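Local coordinates for dTDP-4-dehydrorhamnose 3,5-epimerase (PDB 2B9U), which probably catalyses the 3',5'-epimerization of dTDP-4-dehydro-6-deoxy-glucose to dTDP-4-dehydro-rhamnose, a step of dTDP-L-rhamnose biosynthesis, at residues F74-I80 with L123-I129; M1-F5 with I15-V19; V87-S91 with A172-D176. All blocks are in the same frame, centred on the assembly; numbering follows the deposited sequence.

Overall arrangement
The three contacts mark separate parts of the flattened jelly-roll barrel. Contact 1 sits where the chain passes from strand 70-75 of one antiparallel sheet to strand 79-86 of the other. Contact 2 lies on the first of these sheets, at the N-terminal hairpin; its centre is 19 Å from that of contact 1, and the nearest atoms of the two are about 6 Å apart. Strand 79-86 leads from contact 1 to contact 3, where the C-terminal tail meets the loop that follows this strand. Contact 3 is centred 29 Å from contact 1 and 32 Å from contact 2, across the centre of the chain from both. All three lie away from Tyr137, the predicted thymidine-stacking residue.

Contact 1. Residues F74-I80 with L123-I129; sequences FVPKGRI and LEDSIVI
Phe74 and Ile129 form an antiparallel hydrogen-bonded pair in which each backbone serves as donor and acceptor: Ile129 N gives a nearly straight bond to Phe74 O (2.8 Å, 174°), and Phe74 N donates to Ile129 O at 3.0 Å. Further along, Ile127 N donates to Lys77 O at 2.9 Å. At Gly78 a side chain would collide with Ser126 OG and Asp125 O. The Ser126 hydroxyl, turned beside its own backbone N (chi1 -61°), works in both directions: OG accepts from Arg79 N (2.9 Å) and donates to Glu124 O (2.8 Å). Arg79 O is held by Leu123 N at 2.7 Å, with a weak second bond from Glu124 N. Leu123 CD1 lies over one face of the Arg79 guanidinium, whose NE makes a salt bridge to Glu101. A water accepts from Arg79 NH1 (2.7 Å) and donates to Glu124 OE2. With an alanine at Arg79, Glu101 would probably be left without its charged mate and Leu123 CD1 without the flat group it covers. Between Phe74 and Lys77 the register slips by one residue, a beta bulge at the corner where the chain crosses between the two sheets of the cupin jelly roll.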
# COMPACT_ATOMS: atom_id res chain seq x y z
N PHE A 74 3.48 5.12 -5.40
CA PHE A 74 3.99 5.50 -4.09
C PHE A 74 5.30 4.73 -3.85
O PHE A 74 5.40 3.55 -4.22
CB PHE A 74 2.90 5.24 -3.02
CG PHE A 74 3.35 5.44 -1.59
CD1 PHE A 74 3.83 6.68 -1.15
CD2 PHE A 74 3.28 4.39 -0.68
CE1 PHE A 74 4.23 6.86 0.18
CE2 PHE A 74 3.68 4.56 0.65
CZ PHE A 74 4.17 5.80 1.08
N VAL A 75 6.29 5.41 -3.30
CA VAL A 75 7.64 4.88 -3.08
C VAL A 75 8.06 4.93 -1.61
O VAL A 75 8.71 5.90 -1.17
CB VAL A 75 8.70 5.60 -3.99
CG1 VAL A 75 10.08 4.93 -3.86
CG2 VAL A 75 8.22 5.60 -5.46
N PRO A 76 7.65 3.92 -0.82
CA PRO A 76 8.06 3.85 0.60
C PRO A 76 9.55 3.59 0.85
O PRO A 76 10.02 3.86 1.96
CB PRO A 76 7.18 2.71 1.17
CG PRO A 76 6.80 1.92 -0.01
CD PRO A 76 6.70 2.84 -1.17
N LYS A 77 10.29 3.05 -0.13
CA LYS A 77 11.74 2.88 0.00
C LYS A 77 12.44 3.17 -1.33
O LYS A 77 11.98 2.74 -2.36
CB LYS A 77 12.10 1.48 0.52
CG LYS A 77 13.60 1.28 0.86
CD LYS A 77 13.83 -0.09 1.53
CE LYS A 77 15.18 -0.14 2.30
NZ LYS A 77 16.36 -0.06 1.36
N GLY A 78 13.53 3.93 -1.29
CA GLY A 78 14.30 4.26 -2.49
C GLY A 78 13.85 5.53 -3.20
O GLY A 78 13.22 6.43 -2.59
N ARG A 79 14.15 5.58 -4.49
CA ARG A 79 14.01 6.78 -5.32
C ARG A 79 13.73 6.29 -6.73
O ARG A 79 14.50 5.47 -7.26
CB ARG A 79 15.33 7.56 -5.39
CG ARG A 79 15.79 8.30 -4.15
CD ARG A 79 17.12 9.03 -4.44
NE ARG A 79 17.00 10.08 -5.47
CZ ARG A 79 17.95 10.43 -6.34
NH1 ARG A 79 19.12 9.80 -6.39
NH2 ARG A 79 17.70 11.41 -7.21
N ILE A 80 12.66 6.79 -7.34
CA ILE A 80 12.40 6.48 -8.74
C ILE A 80 12.18 7.76 -9.56
O ILE A 80 11.76 8.77 -9.01
CB ILE A 80 11.19 5.51 -8.93
CG1 ILE A 80 9.86 6.24 -8.65
CG2 ILE A 80 11.37 4.25 -8.08
CD1 ILE A 80 8.61 5.45 -9.09
N LEU A 123 16.25 4.78 -9.21
CA LEU A 123 17.44 5.60 -9.04
C LEU A 123 18.34 4.99 -7.95
O LEU A 123 19.56 5.17 -7.94
CB LEU A 123 17.05 7.06 -8.71
CG LEU A 123 16.15 7.75 -9.75
CD1 LEU A 123 15.81 9.17 -9.35
CD2 LEU A 123 16.75 7.75 -11.17
N GLU A 124 17.69 4.27 -7.05
CA GLU A 124 18.28 3.49 -6.00
C GLU A 124 17.46 2.21 -6.04
O GLU A 124 16.42 2.16 -6.72
CB GLU A 124 18.03 4.14 -4.63
CG GLU A 124 18.79 5.41 -4.31
CD GLU A 124 18.42 6.00 -2.94
OE1 GLU A 124 17.89 5.28 -2.05
OE2 GLU A 124 18.65 7.22 -2.76
N ASP A 125 17.89 1.21 -5.28
CA ASP A 125 17.06 0.04 -4.98
C ASP A 125 15.78 0.57 -4.37
O ASP A 125 15.84 1.31 -3.38
CB ASP A 125 17.75 -0.88 -3.96
CG ASP A 125 18.81 -1.78 -4.58
OD1 ASP A 125 19.18 -1.59 -5.75
OD2 ASP A 125 19.26 -2.70 -3.86
N SER A 126 14.64 0.23 -4.97
CA SER A 126 13.34 0.85 -4.63
C SER A 126 12.16 -0.11 -4.51
O SER A 126 12.02 -1.05 -5.31
CB SER A 126 12.95 1.90 -5.68
OG SER A 126 13.89 2.94 -5.74
N ILE A 127 11.31 0.17 -3.53
CA ILE A 127 10.00 -0.45 -3.40
C ILE A 127 8.95 0.53 -3.89
O ILE A 127 8.79 1.65 -3.34
CB ILE A 127 9.69 -0.86 -1.95
CG1 ILE A 127 10.69 -1.92 -1.47
CG2 ILE A 127 8.26 -1.41 -1.84
CD1 ILE A 127 10.82 -1.97 0.04
N VAL A 128 8.22 0.08 -4.90
CA VAL A 128 7.13 0.84 -5.46
C VAL A 128 5.84 0.10 -5.14
O VAL A 128 5.76 -1.13 -5.28
CB VAL A 128 7.35 1.04 -6.99
CG1 VAL A 128 6.18 1.75 -7.66
CG2 VAL A 128 8.63 1.81 -7.22
N ILE A 129 4.85 0.87 -4.68
CA ILE A 129 3.48 0.41 -4.48
C ILE A 129 2.61 1.05 -5.55
O ILE A 129 2.70 2.25 -5.82
CB ILE A 129 2.93 0.82 -3.08
CG1 ILE A 129 3.90 0.40 -1.98
CG2 ILE A 129 1.50 0.27 -2.85
CD1 ILE A 129 3.69 -0.94 -1.36
O HOH W 1 20.57 8.52 -4.50

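Contact 2. Residues M1-F5 with I15-V19; sequences MPFEF and IKPKV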
# COMPACT_ATOMS: atom_id res chain seq x y z
N MET A 1 -6.53 19.43 4.34
CA MET A 1 -5.03 19.28 4.48
C MET A 1 -4.44 18.02 5.22
O MET A 1 -3.43 18.14 5.90
CB MET A 1 -4.40 20.59 5.00
CG MET A 1 -4.46 20.84 6.53
SD MET A 1 -3.94 22.53 6.99
CE MET A 1 -2.18 22.34 7.36
N PRO A 2 -5.06 16.83 5.08
CA PRO A 2 -4.19 15.65 5.22
C PRO A 2 -3.32 15.47 3.96
O PRO A 2 -2.28 14.80 4.00
CB PRO A 2 -5.18 14.48 5.34
CG PRO A 2 -6.52 15.12 5.59
CD PRO A 2 -6.48 16.45 4.91
N PHE A 3 -3.76 16.07 2.85
CA PHE A 3 -3.04 16.04 1.58
C PHE A 3 -3.03 17.42 0.91
O PHE A 3 -3.92 18.24 1.12
CB PHE A 3 -3.68 15.02 0.62
CG PHE A 3 -3.84 13.65 1.20
CD1 PHE A 3 -2.81 12.71 1.12
CD2 PHE A 3 -5.03 13.28 1.83
CE1 PHE A 3 -2.94 11.44 1.64
CE2 PHE A 3 -5.18 11.98 2.37
CZ PHE A 3 -4.14 11.06 2.27
N GLU A 4 -2.00 17.64 0.09
CA GLU A 4 -1.97 18.72 -0.88
C GLU A 4 -1.89 18.13 -2.28
O GLU A 4 -1.11 17.22 -2.52
CB GLU A 4 -0.79 19.65 -0.62
CG GLU A 4 -0.99 20.50 0.62
CD GLU A 4 -0.13 21.75 0.65
OE1 GLU A 4 0.88 21.82 -0.10
OE2 GLU A 4 -0.46 22.66 1.43
N PHE A 5 -2.71 18.65 -3.19
CA PHE A 5 -2.79 18.18 -4.57
C PHE A 5 -2.29 19.24 -5.55
O PHE A 5 -2.71 20.40 -5.48
CB PHE A 5 -4.24 17.81 -4.91
CG PHE A 5 -4.84 16.76 -3.99
CD1 PHE A 5 -5.45 17.13 -2.80
CD2 PHE A 5 -4.79 15.41 -4.34
CE1 PHE A 5 -6.01 16.17 -1.95
CE2 PHE A 5 -5.36 14.44 -3.50
CZ PHE A 5 -5.96 14.82 -2.30
N ILE A 15 0.36 14.13 -5.33
CA ILE A 15 -0.23 14.15 -4.00
C ILE A 15 0.86 14.20 -2.93
O ILE A 15 1.83 13.42 -2.97
CB ILE A 15 -1.19 12.94 -3.75
CG1 ILE A 15 -2.28 12.89 -4.80
CG2 ILE A 15 -1.90 13.05 -2.38
CD1 ILE A 15 -2.09 11.79 -5.79
N LYS A 16 0.69 15.10 -1.97
CA LYS A 16 1.70 15.30 -0.94
C LYS A 16 1.07 15.05 0.41
O LYS A 16 0.19 15.81 0.81
CB LYS A 16 2.23 16.73 -0.97
CG LYS A 16 2.75 17.20 -2.31
CD LYS A 16 2.81 18.72 -2.32
CE LYS A 16 4.17 19.20 -2.78
NZ LYS A 16 4.37 20.67 -2.50
N PRO A 17 1.48 13.96 1.09
CA PRO A 17 0.88 13.61 2.38
C PRO A 17 1.54 14.31 3.56
O PRO A 17 2.59 14.92 3.41
CB PRO A 17 1.08 12.08 2.45
CG PRO A 17 2.35 11.82 1.66
CD PRO A 17 2.52 12.99 0.68
N LYS A 18 0.94 14.22 4.74
CA LYS A 18 1.57 14.78 5.92
C LYS A 18 2.24 13.70 6.73
O LYS A 18 1.62 12.71 7.09
CB LYS A 18 0.56 15.53 6.78
CG LYS A 18 0.48 17.00 6.45
CD LYS A 18 0.07 17.79 7.71
CE LYS A 18 -0.16 19.23 7.37
NZ LYS A 18 -1.37 19.40 6.54
N VAL A 19 3.53 13.90 7.00
CA VAL A 19 4.35 12.94 7.70
C VAL A 19 4.59 13.45 9.14
O VAL A 19 4.95 14.63 9.35
CB VAL A 19 5.67 12.70 6.92
CG1 VAL A 19 6.60 11.71 7.64
CG2 VAL A 19 5.36 12.23 5.49
O HOH W 2 -1.65 12.39 4.77
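Glu4 and Lys16 pair through their backbones, Lys16 N donating to Glu4 O at 2.8 Å and Glu4 N returning a bond to Lys16 O at 2.9 Å. Toward the N-terminus the hydrogen bonding slackens. Lys18 N reaches Pro2 O only weakly, and a water bridges the same two atoms, donating to Pro2 O (2.6 Å) and accepting from Lys18 N (3.2 Å). The Lys18 ammonium is modelled very close to Met1 O, a bond of doubtful length. Charges play a looser part: Glu4 OE1 stays 4.4 Å from Lys16 NZ, which instead forms a salt bridge with Glu6. Apolar contacts gather on the face carrying Phe3, Phe5 and Ile15, where Ile15 serves two rings with separate branches. Its CG2, set anti to the backbone N by a chi1 of -55°, touches Phe3 CD1 at 3.6 Å; its CG1 meets Phe5 CD2 at the same distance, these side chains lying alongside, pointing the same way. The Pro17 ring crosses the Phe3 side chain at about a right angle, and Phe36 of helix 33-37 packs edge-to-face with Phe3. This is an antiparallel beta hairpin, strand 3-9 with strand 12-22, at the N-terminal margin of the jelly roll.

Contact 3. Residues V87-S91 with A172-D176; sequences VRKSS and AEVFD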
# COMPACT_ATOMS: atom_id res chain seq x y z
N VAL A 87 -1.05 8.61 -24.21
CA VAL A 87 -1.15 7.72 -25.37
C VAL A 87 -2.58 7.66 -25.94
O VAL A 87 -2.98 6.68 -26.57
CB VAL A 87 -0.60 6.28 -25.08
CG1 VAL A 87 0.88 6.32 -24.71
CG2 VAL A 87 -1.45 5.54 -24.02
N ARG A 88 -3.35 8.73 -25.69
CA ARG A 88 -4.66 8.91 -26.32
C ARG A 88 -4.47 9.68 -27.63
O ARG A 88 -4.12 10.86 -27.62
CB ARG A 88 -5.60 9.69 -25.39
CG ARG A 88 -5.80 9.07 -24.02
CD ARG A 88 -6.41 10.05 -23.04
NE ARG A 88 -5.50 11.14 -22.69
CZ ARG A 88 -5.75 12.07 -21.78
NH1 ARG A 88 -6.90 12.05 -21.11
NH2 ARG A 88 -4.86 13.01 -21.52
N LYS A 89 -4.69 9.00 -28.75
CA LYS A 89 -4.47 9.58 -30.08
C LYS A 89 -5.07 10.97 -30.31
O LYS A 89 -4.40 11.85 -30.86
CB LYS A 89 -4.95 8.62 -31.16
CG LYS A 89 -3.85 7.74 -31.74
CD LYS A 89 -4.38 6.81 -32.85
CE LYS A 89 -4.64 7.58 -34.15
NZ LYS A 89 -3.41 8.24 -34.70
N SER A 90 -6.31 11.18 -29.87
CA SER A 90 -7.05 12.41 -30.17
C SER A 90 -6.87 13.46 -29.08
O SER A 90 -7.57 14.48 -29.07
CB SER A 90 -8.55 12.12 -30.37
OG SER A 90 -9.21 11.94 -29.13
N SER A 91 -5.93 13.21 -28.18
CA SER A 91 -5.60 14.17 -27.14
C SER A 91 -4.74 15.29 -27.74
O SER A 91 -3.89 15.02 -28.59
CB SER A 91 -4.90 13.48 -25.97
OG SER A 91 -4.53 14.41 -24.98
N ALA A 172 2.75 1.54 -31.83
CA ALA A 172 1.88 0.96 -30.80
C ALA A 172 0.37 1.09 -31.05
O ALA A 172 -0.09 2.03 -31.71
CB ALA A 172 2.22 1.56 -29.45
N GLU A 173 -0.38 0.12 -30.52
CA GLU A 173 -1.84 0.18 -30.42
C GLU A 173 -2.20 0.97 -29.16
O GLU A 173 -1.93 0.53 -28.04
CB GLU A 173 -2.43 -1.24 -30.36
CG GLU A 173 -2.16 -2.12 -31.58
CD GLU A 173 -2.90 -1.64 -32.84
OE1 GLU A 173 -4.12 -1.92 -32.96
OE2 GLU A 173 -2.25 -0.97 -33.69
N VAL A 174 -2.82 2.14 -29.35
CA VAL A 174 -3.00 3.10 -28.25
C VAL A 174 -4.45 3.52 -28.00
O VAL A 174 -5.38 3.04 -28.66
CB VAL A 174 -2.09 4.36 -28.44
CG1 VAL A 174 -0.61 3.98 -28.39
CG2 VAL A 174 -2.43 5.09 -29.74
N PHE A 175 -4.64 4.41 -27.02
CA PHE A 175 -5.95 4.96 -26.67
C PHE A 175 -6.49 5.95 -27.71
O PHE A 175 -5.75 6.46 -28.56
CB PHE A 175 -5.89 5.67 -25.31
CG PHE A 175 -6.05 4.77 -24.12
CD1 PHE A 175 -5.04 3.90 -23.73
CD2 PHE A 175 -7.22 4.82 -23.36
CE1 PHE A 175 -5.19 3.08 -22.61
CE2 PHE A 175 -7.37 4.00 -22.24
CZ PHE A 175 -6.36 3.13 -21.87
N ASP A 176 -7.78 6.25 -27.60
CA ASP A 176 -8.46 7.20 -28.48
C ASP A 176 -8.39 8.62 -27.94
O ASP A 176 -8.56 8.88 -26.75
CB ASP A 176 -9.92 6.78 -28.69
CG ASP A 176 -10.04 5.33 -29.13
OD1 ASP A 176 -10.49 5.09 -30.27
OD2 ASP A 176 -9.66 4.43 -28.35
OXT ASP A 176 -8.15 9.55 -28.72
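Val87 and Phe175 meet obliquely, methyl CG2 of the valine standing 4.0 Å from ring atom CD1. From the neighbouring residue, the aliphatic part of Arg88 comes against the base of the same phenylalanine, with Arg88 CG 3.6 Å from Phe175 CB, and the guanidinium plane is turned 81° from the ring plane. Arg88 NE forms a salt bridge with Asp86. Lys89 crosses Val174 at about a right angle, its CG resting 3.6 Å from the valine CG2. Between these side chains the backbones form a single bridge: Lys89 N points almost straight at Phe175 O (2.8 Å, 175°), although it sits above the carbonyl plane, and Phe175 N reaches Val87 O in a weak bond. The C-terminal tail of this cupin-fold chain is thus laid against a type I beta turn, Arg88 to Ser91, closed by Ser91 N on Arg88 O. The terminal carboxylate of Asp176 meets the turn at Ser90, where OXT accepts both from the backbone N at 2.7 Å and from OG at 2.6 Å. Ser91 OG hydrogen-bonds to Asp86 and Thr93.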